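Local coordinates for arginine--tRNA ligase (Campylobacter jejuni, PDB 3FNR), which charges tRNA(Arg) with L-arginine at the expense of ATP, releasing AMP and diphosphate, as a class I aminoacyl-tRNA synthetase, at residues 337-342 with 409-414; 381-386 with 436-441. The protein carries 1 engineered substitution. All coordinates share one frame; numbering follows the deposited sequence.

Overall arrangement
Both contacts join helices within the DALR anticodon-binding domain, and their segments alternate along the chain. Interaction 1 ties helix 336-353 to helix 398-416, while interaction 2 sets helix 383-393 against helix 425-445. Their centres lie about 14 Å apart, and they touch through Ile340 CG2 and Ile439 CG2, 3.8 Å from each other. Interaction 1 is partly buried and aromatic, with a histidine that touches two tyrosine rings and donates one hydrogen bond to the backbone carbonyl of one of them. Interaction 2 is fully buried and smaller, and depends on one leucine branch meeting a serine and a threonine. Each has a sulfate beside it, probably from the crystallisation liquor, bound in part by Tyr414 and Lys384 respectively.

Interaction 1. Residues 337-342 with 409-414; sequences VYYINY and NFHKFY. With SO4 (sulfate ion), chain D.
The backbone carbonyl of Tyr339 receives the ring N-H of His411, with NE2 2.9 Å from O and an N-H...O angle of 170°. The oxygen lies in the plane of the imidazole, so the donor is used almost straight, although it approaches somewhat tilted from the carbonyl plane. Across the ring, ND1 is bonded to Arg346, about two turns further along helix 336-353. With a partner at each nitrogen, the buried ring has its rotation fixed, and the pattern is consistent with a neutral histidine protonated on NE2. Histidine suits the place because it donates from its edge while its flat ring packs beside the two tyrosines.

The ring of Tyr339 packs against the same imidazole that its carbonyl binds. Its CG stands anti to the backbone N (chi1 -162°), which swings the phenol toward the other helix. His411 CD2 then lies over one face of that phenol, off centre and 3.4 Å from CZ, with the planes inclined by 34°. The hydroxyl passes beyond, OH lying 3.7 Å from His411 CB. Tyr342 meets another part of the imidazole: its CD2 is 3.4 Å from His411 CE1, and the rings are slid so far apart that they barely overlap. Together the three form an aromatic cluster, in which tyrosine suits the partly exposed positions because its hydroxyl tolerates water.

A turn beyond His411, the Tyr414 hydroxyl donates to sulfate O2 at 2.6 Å; Lys353 and the backbone N-H groups of Val419 and Val420 also bind the anion. Tyr414 also leans on Arg346 and Val350 of helix 336-353. Phe410, packed on Ala343 and Ile347, continues the interface toward Phe432, so that helix 425-445 lies next to both helices joined here.

Interaction 2. Residues 381-386 with 436-441; sequences LNLKAV and ALSIKT. With SO4 (sulfate ion), chain B.
Leu383 of helix 383-393 reaches toward the face of helix 425-445 that carries Ser438 and Thr441. Its CB already points at that helix, and CG, anti to the backbone N (chi1 -180°), carries the chain further out. At the fork CD2 turns to the facing helix, and CD2 alone makes the close contacts across these segments. It sits 3.7 Å from Ser438 O and 4.2 Å from Ser438 CB, and one turn later it meets the methyl CG2 of Thr441 at 3.8 Å. Tyr402 and Ala442 also touch the leucine. A branched aliphatic side chain suits this buried place, where it packs on a methyl and on the backbone of the facing helix.

The two hydroxyl residues fit because their polar ends are used elsewhere. Ser438 is small enough to let the leucine approach, and its OG bonds to the carbonyl of Ala380, at the end of helix 371-381. Thr441 OG1 turns back to Leu437 O at 2.8 Å, coming from above the carbonyl plane, while Thr441 N reaches the same oxygen from the opposite face. The OG1 bond restrains the threonine's rotation, with CG2 turned to the leucine.

Next to Leu383, the extended base of Lys384 bends at its end to bring NZ to sulfate O4, 2.7 Å away; Lys28 and the backbone N of Glu26 bind the same anion. Such packing of a leucine methyl on the backbone and carbon atoms of a neighbouring helix is plain core structure of the all-helical DALR anticodon-binding domain.

Interaction 1. Residues 337-342 with 409-414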
ATOM      1  N   VAL A 337      -1.126  12.489  13.559  1.00 44.72           N
ATOM      2  CA  VAL A 337      -0.003  11.612  13.918  1.00 46.04           C
ATOM      3  C   VAL A 337       0.660  12.047  15.228  1.00 45.14           C
ATOM      4  O   VAL A 337       0.936  11.205  16.093  1.00 46.23           O
ATOM      5  CB  VAL A 337       1.075  11.529  12.806  1.00 50.11           C
ATOM      6  CG1 VAL A 337       1.998  10.318  13.031  1.00 42.34           C
ATOM      7  CG2 VAL A 337       0.430  11.482  11.427  1.00 58.26           C
ATOM      8  N   TYR A 338       0.904  13.355  15.366  1.00 42.64           N
ATOM      9  CA  TYR A 338       1.463  13.922  16.595  1.00 43.49           C
ATOM     10  C   TYR A 338       0.537  13.616  17.748  1.00 40.11           C
ATOM     11  O   TYR A 338       0.960  13.089  18.769  1.00 43.29           O
ATOM     12  CB  TYR A 338       1.642  15.453  16.495  1.00 49.19           C
ATOM     13  CG  TYR A 338       1.935  16.113  17.842  1.00 48.97           C
ATOM     14  CD1 TYR A 338       0.900  16.638  18.636  1.00 48.58           C
ATOM     15  CD2 TYR A 338       3.240  16.201  18.328  1.00 45.81           C
ATOM     16  CE1 TYR A 338       1.161  17.213  19.880  1.00 52.72           C
ATOM     17  CE2 TYR A 338       3.515  16.785  19.569  1.00 48.91           C
ATOM     18  CZ  TYR A 338       2.470  17.291  20.334  1.00 58.20           C
ATOM     19  OH  TYR A 338       2.726  17.869  21.559  1.00 61.51           O
ATOM     20  N   TYR A 339      -0.731  13.954  17.548  1.00 37.93           N
ATOM     21  CA  TYR A 339      -1.753  13.925  18.566  1.00 40.13           C
ATOM     22  C   TYR A 339      -1.987  12.512  19.097  1.00 43.64           C
ATOM     23  O   TYR A 339      -2.085  12.313  20.315  1.00 42.30           O
ATOM     24  CB  TYR A 339      -3.037  14.530  17.996  1.00 40.43           C
ATOM     25  CG  TYR A 339      -4.053  14.966  19.034  1.00 48.44           C
ATOM     26  CD1 TYR A 339      -5.347  14.449  19.016  1.00 42.16           C
ATOM     27  CD2 TYR A 339      -3.725  15.896  20.027  1.00 42.80           C
ATOM     28  CE1 TYR A 339      -6.292  14.839  19.960  1.00 49.55           C
ATOM     29  CE2 TYR A 339      -4.667  16.299  20.977  1.00 49.01           C
ATOM     30  CZ  TYR A 339      -5.950  15.763  20.932  1.00 47.06           C
ATOM     31  OH  TYR A 339      -6.904  16.138  21.850  1.00 57.21           O
ATOM     32  N   ILE A 340      -2.024  11.537  18.185  1.00 39.07           N
ATOM     33  CA  ILE A 340      -2.198  10.139  18.558  1.00 35.88           C
ATOM     34  C   ILE A 340      -0.951   9.635  19.284  1.00 35.67           C
ATOM     35  O   ILE A 340      -1.066   9.036  20.353  1.00 33.19           O
ATOM     36  CB  ILE A 340      -2.575   9.237  17.348  1.00 33.69           C
ATOM     37  CG1 ILE A 340      -3.936   9.655  16.774  1.00 37.15           C
ATOM     38  CG2 ILE A 340      -2.629   7.781  17.769  1.00 32.30           C
ATOM     39  CD1 ILE A 340      -4.172   9.254  15.327  1.00 30.69           C
ATOM     40  N   ASN A 341       0.230   9.914  18.729  1.00 36.43           N
ATOM     41  CA  ASN A 341       1.502   9.578  19.391  1.00 38.41           C
ATOM     42  C   ASN A 341       1.639  10.236  20.761  1.00 41.02           C
ATOM     43  O   ASN A 341       2.168   9.628  21.700  1.00 48.42           O
ATOM     44  CB  ASN A 341       2.718   9.970  18.525  1.00 37.14           C
ATOM     45  CG  ASN A 341       3.253   8.819  17.677  1.00 41.85           C
ATOM     46  OD1 ASN A 341       3.200   7.652  18.071  1.00 43.19           O
ATOM     47  ND2 ASN A 341       3.806   9.153  16.514  1.00 47.91           N
ATOM     48  N   TYR A 342       1.166  11.476  20.866  1.00 41.96           N
ATOM     49  CA  TYR A 342       1.199  12.222  22.124  1.00 43.77           C
ATOM     50  C   TYR A 342       0.390  11.517  23.217  1.00 44.38           C
ATOM     51  O   TYR A 342       0.835  11.457  24.357  1.00 42.27           O
ATOM     52  CB  TYR A 342       0.732  13.672  21.936  1.00 46.49           C
ATOM     53  CG  TYR A 342       1.002  14.555  23.140  1.00 50.66           C
ATOM     54  CD1 TYR A 342       2.201  14.452  23.849  1.00 41.43           C
ATOM     55  CD2 TYR A 342       0.063  15.497  23.564  1.00 48.71           C
ATOM     56  CE1 TYR A 342       2.449  15.246  24.958  1.00 48.89           C
ATOM     57  CE2 TYR A 342       0.303  16.301  24.675  1.00 51.29           C
ATOM     58  CZ  TYR A 342       1.502  16.169  25.363  1.00 51.51           C
ATOM     59  OH  TYR A 342       1.758  16.959  26.459  1.00 57.83           O
ATOM     60  N   ASN A 409     -10.400  11.440  23.115  1.00 37.28           N
ATOM     61  CA  ASN A 409     -11.040  11.024  24.350  1.00 37.66           C
ATOM     62  C   ASN A 409     -10.058  10.734  25.470  1.00 37.55           C
ATOM     63  O   ASN A 409     -10.321  11.110  26.608  1.00 37.47           O
ATOM     64  CB  ASN A 409     -11.946   9.830  24.101  1.00 40.96           C
ATOM     65  CG  ASN A 409     -13.110  10.178  23.219  1.00 37.38           C
ATOM     66  OD1 ASN A 409     -13.628  11.289  23.269  1.00 47.09           O
ATOM     67  ND2 ASN A 409     -13.521   9.236  22.387  1.00 41.39           N
ATOM     68  N   PHE A 410      -8.929  10.096  25.154  1.00 34.76           N
ATOM     69  CA  PHE A 410      -7.878   9.908  26.155  1.00 34.88           C
ATOM     70  C   PHE A 410      -7.374  11.237  26.698  1.00 37.45           C
ATOM     71  O   PHE A 410      -7.350  11.436  27.909  1.00 44.19           O
ATOM     72  CB  PHE A 410      -6.669   9.123  25.638  1.00 31.01           C
ATOM     73  CG  PHE A 410      -5.478   9.221  26.558  1.00 35.99           C
ATOM     74  CD1 PHE A 410      -5.450   8.504  27.743  1.00 29.34           C
ATOM     75  CD2 PHE A 410      -4.408  10.068  26.261  1.00 36.35           C
ATOM     76  CE1 PHE A 410      -4.374   8.613  28.620  1.00 34.16           C
ATOM     77  CE2 PHE A 410      -3.328  10.185  27.126  1.00 37.21           C
ATOM     78  CZ  PHE A 410      -3.311   9.464  28.308  1.00 35.78           C
ATOM     79  N   HIS A 411      -6.944  12.119  25.795  1.00 35.79           N
ATOM     80  CA  HIS A 411      -6.375  13.402  26.166  1.00 37.77           C
ATOM     81  C   HIS A 411      -7.310  14.152  27.093  1.00 42.03           C
ATOM     82  O   HIS A 411      -6.886  14.615  28.147  1.00 47.39           O
ATOM     83  CB  HIS A 411      -6.056  14.247  24.924  1.00 36.29           C
ATOM     84  CG  HIS A 411      -4.782  13.856  24.234  1.00 36.88           C
ATOM     85  ND1 HIS A 411      -3.562  13.847  24.873  1.00 39.54           N
ATOM     86  CD2 HIS A 411      -4.536  13.478  22.955  1.00 39.04           C
ATOM     87  CE1 HIS A 411      -2.620  13.478  24.022  1.00 44.90           C
ATOM     88  NE2 HIS A 411      -3.184  13.244  22.851  1.00 40.22           N
ATOM     89  N   LYS A 412      -8.582  14.229  26.706  1.00 35.38           N
ATOM     90  CA  LYS A 412      -9.593  14.913  27.483  1.00 39.47           C
ATOM     91  C   LYS A 412      -9.767  14.250  28.856  1.00 41.34           C
ATOM     92  O   LYS A 412      -9.794  14.938  29.873  1.00 45.66           O
ATOM     93  CB  LYS A 412     -10.914  14.972  26.716  1.00 30.86           C
ATOM     94  CG  LYS A 412     -11.888  15.984  27.290  1.00 58.61           C
ATOM     95  CD  LYS A 412     -13.342  15.605  27.040  1.00 68.83           C
ATOM     96  CE  LYS A 412     -14.287  16.725  27.486  1.00 78.59           C
ATOM     97  NZ  LYS A 412     -14.039  17.172  28.888  1.00 76.92           N
ATOM     98  N   PHE A 413      -9.836  12.923  28.889  1.00 41.24           N
ATOM     99  CA  PHE A 413      -9.909  12.205  30.161  1.00 41.07           C
ATOM    100  C   PHE A 413      -8.735  12.512  31.091  1.00 44.12           C
ATOM    101  O   PHE A 413      -8.943  12.838  32.258  1.00 45.41           O
ATOM    102  CB  PHE A 413     -10.026  10.695  29.954  1.00 36.42           C
ATOM    103  CG  PHE A 413     -10.192   9.922  31.236  1.00 37.11           C
ATOM    104  CD1 PHE A 413      -9.114   9.261  31.817  1.00 37.57           C
ATOM    105  CD2 PHE A 413     -11.431   9.866  31.868  1.00 31.13           C
ATOM    106  CE1 PHE A 413      -9.277   8.558  33.008  1.00 41.23           C
ATOM    107  CE2 PHE A 413     -11.605   9.161  33.050  1.00 31.78           C
ATOM    108  CZ  PHE A 413     -10.541   8.509  33.623  1.00 34.34           C
ATOM    109  N   TYR A 414      -7.513  12.402  30.577  1.00 44.05           N
ATOM    110  CA  TYR A 414      -6.319  12.586  31.407  1.00 41.71           C
ATOM    111  C   TYR A 414      -6.145  14.029  31.894  1.00 42.83           C
ATOM    112  O   TYR A 414      -5.622  14.254  32.982  1.00 46.43           O
ATOM    113  CB  TYR A 414      -5.077  12.063  30.683  1.00 45.86           C
ATOM    114  CG  TYR A 414      -3.774  12.122  31.464  1.00 50.99           C
ATOM    115  CD1 TYR A 414      -2.590  12.420  30.814  1.00 55.24           C
ATOM    116  CD2 TYR A 414      -3.717  11.872  32.844  1.00 54.85           C
ATOM    117  CE1 TYR A 414      -1.386  12.485  31.491  1.00 57.67           C
ATOM    118  CE2 TYR A 414      -2.501  11.941  33.538  1.00 54.81           C
ATOM    119  CZ  TYR A 414      -1.342  12.247  32.842  1.00 57.28           C
ATOM    120  OH  TYR A 414      -0.121  12.322  33.468  1.00 60.00           O
TER
HETATM  121  S   SO4 D   3      -0.935  13.324  37.049  1.00 51.78           S
HETATM  122  O1  SO4 D   3      -0.674  12.139  37.846  1.00 50.60           O
HETATM  123  O2  SO4 D   3      -0.102  13.272  35.854  1.00 58.57           O
HETATM  124  O3  SO4 D   3      -2.343  13.391  36.683  1.00 46.37           O
HETATM  125  O4  SO4 D   3      -0.616  14.510  37.831  1.00 62.50           O

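Interaction 2. Residues 381-386 with 436-441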
ATOM      1  N   LEU A 381     -11.192  -1.436  24.055  1.00 34.41           N
ATOM      2  CA  LEU A 381     -11.489  -2.833  23.735  1.00 35.16           C
ATOM      3  C   LEU A 381     -12.229  -3.026  22.407  1.00 39.81           C
ATOM      4  O   LEU A 381     -12.182  -4.107  21.824  1.00 48.35           O
ATOM      5  CB  LEU A 381     -12.259  -3.494  24.883  1.00 35.09           C
ATOM      6  CG  LEU A 381     -11.458  -3.603  26.183  1.00 37.25           C
ATOM      7  CD1 LEU A 381     -12.367  -3.951  27.346  1.00 41.33           C
ATOM      8  CD2 LEU A 381     -10.334  -4.631  26.048  1.00 42.39           C
ATOM      9  N   ASN A 382     -12.883  -1.965  21.935  1.00 35.46           N
ATOM     10  CA  ASN A 382     -13.658  -1.976  20.695  1.00 39.73           C
ATOM     11  C   ASN A 382     -12.811  -2.076  19.413  1.00 41.72           C
ATOM     12  O   ASN A 382     -13.372  -2.170  18.324  1.00 39.46           O
ATOM     13  CB  ASN A 382     -14.524  -0.715  20.624  1.00 33.81           C
ATOM     14  CG  ASN A 382     -15.608  -0.790  19.546  1.00 43.78           C
ATOM     15  OD1 ASN A 382     -15.775   0.143  18.751  1.00 43.99           O
ATOM     16  ND2 ASN A 382     -16.336  -1.898  19.510  1.00 30.71           N
ATOM     17  N   LEU A 383     -11.479  -2.039  19.541  1.00 36.77           N
ATOM     18  CA  LEU A 383     -10.574  -2.131  18.383  1.00 36.60           C
ATOM     19  C   LEU A 383     -10.840  -3.374  17.531  1.00 35.24           C
ATOM     20  O   LEU A 383     -10.912  -3.268  16.314  1.00 46.45           O
ATOM     21  CB  LEU A 383      -9.099  -2.072  18.813  1.00 32.54           C
ATOM     22  CG  LEU A 383      -8.015  -2.153  17.723  1.00 35.25           C
ATOM     23  CD1 LEU A 383      -8.154  -1.060  16.682  1.00 29.11           C
ATOM     24  CD2 LEU A 383      -6.627  -2.126  18.325  1.00 31.47           C
ATOM     25  N   LYS A 384     -11.024  -4.523  18.181  1.00 39.81           N
ATOM     26  CA  LYS A 384     -11.326  -5.795  17.506  1.00 41.12           C
ATOM     27  C   LYS A 384     -12.482  -5.682  16.516  1.00 42.70           C
ATOM     28  O   LYS A 384     -12.342  -6.067  15.358  1.00 46.57           O
ATOM     29  CB  LYS A 384     -11.646  -6.872  18.544  1.00 47.28           C
ATOM     30  CG  LYS A 384     -11.529  -8.307  18.023  1.00 52.47           C
ATOM     31  CD  LYS A 384     -12.326  -9.269  18.895  1.00 58.19           C
ATOM     32  CE  LYS A 384     -11.680 -10.650  18.974  1.00 69.08           C
ATOM     33  NZ  LYS A 384     -11.233 -11.221  17.664  1.00 64.48           N
ATOM     34  N   ALA A 385     -13.607  -5.132  16.983  1.00 37.17           N
ATOM     35  CA  ALA A 385     -14.788  -4.904  16.150  1.00 36.61           C
ATOM     36  C   ALA A 385     -14.472  -3.987  14.972  1.00 30.60           C
ATOM     37  O   ALA A 385     -14.857  -4.270  13.847  1.00 36.92           O
ATOM     38  CB  ALA A 385     -15.924  -4.305  16.991  1.00 31.92           C
ATOM     39  N   VAL A 386     -13.769  -2.892  15.250  1.00 29.67           N
ATOM     40  CA  VAL A 386     -13.397  -1.922  14.226  1.00 33.36           C
ATOM     41  C   VAL A 386     -12.555  -2.570  13.125  1.00 36.21           C
ATOM     42  O   VAL A 386     -12.866  -2.397  11.947  1.00 39.88           O
ATOM     43  CB  VAL A 386     -12.661  -0.705  14.839  1.00 31.04           C
ATOM     44  CG1 VAL A 386     -12.171   0.238  13.746  1.00 33.83           C
ATOM     45  CG2 VAL A 386     -13.598   0.045  15.802  1.00 39.12           C
ATOM     46  N   ALA A 436      -2.951   2.669  25.556  1.00 37.09           N
ATOM     47  CA  ALA A 436      -1.643   2.603  24.919  1.00 38.13           C
ATOM     48  C   ALA A 436      -1.531   1.385  23.995  1.00 39.16           C
ATOM     49  O   ALA A 436      -0.943   1.477  22.918  1.00 40.53           O
ATOM     50  CB  ALA A 436      -0.538   2.583  25.969  1.00 34.24           C
ATOM     51  N   LEU A 437      -2.127   0.269  24.413  1.00 38.06           N
ATOM     52  CA  LEU A 437      -2.069  -0.977  23.660  1.00 38.91           C
ATOM     53  C   LEU A 437      -2.880  -0.917  22.366  1.00 40.86           C
ATOM     54  O   LEU A 437      -2.415  -1.393  21.333  1.00 34.29           O
ATOM     55  CB  LEU A 437      -2.505  -2.161  24.531  1.00 42.22           C
ATOM     56  CG  LEU A 437      -2.544  -3.564  23.904  1.00 42.89           C
ATOM     57  CD1 LEU A 437      -1.170  -4.012  23.393  1.00 41.65           C
ATOM     58  CD2 LEU A 437      -3.130  -4.572  24.867  1.00 40.00           C
ATOM     59  N   SER A 438      -4.071  -0.320  22.428  1.00 39.39           N
ATOM     60  CA  SER A 438      -4.902  -0.100  21.244  1.00 34.83           C
ATOM     61  C   SER A 438      -4.246   0.852  20.248  1.00 41.73           C
ATOM     62  O   SER A 438      -4.329   0.635  19.040  1.00 40.72           O
ATOM     63  CB  SER A 438      -6.270   0.437  21.642  1.00 37.25           C
ATOM     64  OG  SER A 438      -6.967  -0.530  22.406  1.00 41.45           O
ATOM     65  N   ILE A 439      -3.589   1.893  20.755  1.00 38.06           N
ATOM     66  CA  ILE A 439      -2.903   2.857  19.897  1.00 35.25           C
ATOM     67  C   ILE A 439      -1.776   2.146  19.146  1.00 36.29           C
ATOM     68  O   ILE A 439      -1.713   2.201  17.905  1.00 29.80           O
ATOM     69  CB  ILE A 439      -2.401   4.089  20.702  1.00 37.44           C
ATOM     70  CG1 ILE A 439      -3.588   4.984  21.064  1.00 38.36           C
ATOM     71  CG2 ILE A 439      -1.365   4.890  19.915  1.00 30.80           C
ATOM     72  CD1 ILE A 439      -3.270   6.096  22.025  1.00 36.84           C
ATOM     73  N   LYS A 440      -0.952   1.424  19.904  1.00 33.02           N
ATOM     74  CA  LYS A 440       0.189   0.671  19.383  1.00 36.23           C
ATOM     75  C   LYS A 440      -0.219  -0.396  18.365  1.00 37.52           C
ATOM     76  O   LYS A 440       0.363  -0.475  17.281  1.00 42.20           O
ATOM     77  CB  LYS A 440       0.961   0.032  20.544  1.00 36.25           C
ATOM     78  CG  LYS A 440       2.145  -0.813  20.117  1.00 43.13           C
ATOM     79  CD  LYS A 440       3.216  -0.814  21.184  1.00 56.80           C
ATOM     80  CE  LYS A 440       3.225  -2.101  21.966  1.00 61.12           C
ATOM     81  NZ  LYS A 440       4.076  -3.097  21.266  1.00 61.29           N
ATOM     82  N   THR A 441      -1.210  -1.210  18.724  1.00 35.84           N
ATOM     83  CA  THR A 441      -1.747  -2.229  17.834  1.00 34.86           C
ATOM     84  C   THR A 441      -2.230  -1.627  16.508  1.00 35.99           C
ATOM     85  O   THR A 441      -1.698  -1.969  15.455  1.00 35.84           O
ATOM     86  CB  THR A 441      -2.869  -3.037  18.522  1.00 39.95           C
ATOM     87  OG1 THR A 441      -2.348  -3.640  19.718  1.00 39.01           O
ATOM     88  CG2 THR A 441      -3.419  -4.124  17.594  1.00 35.89           C
TER
HETATM   89  S   SO4 B   1     -12.189 -14.380  15.499  0.50 47.29           S
HETATM   90  O1  SO4 B   1     -13.313 -15.297  15.700  0.50 45.41           O
HETATM   91  O2  SO4 B   1     -11.035 -15.156  15.073  0.50 29.85           O
HETATM   92  O3  SO4 B   1     -12.550 -13.410  14.468  0.50 49.56           O
HETATM   93  O4  SO4 B   1     -11.860 -13.675  16.732  0.50 39.89           O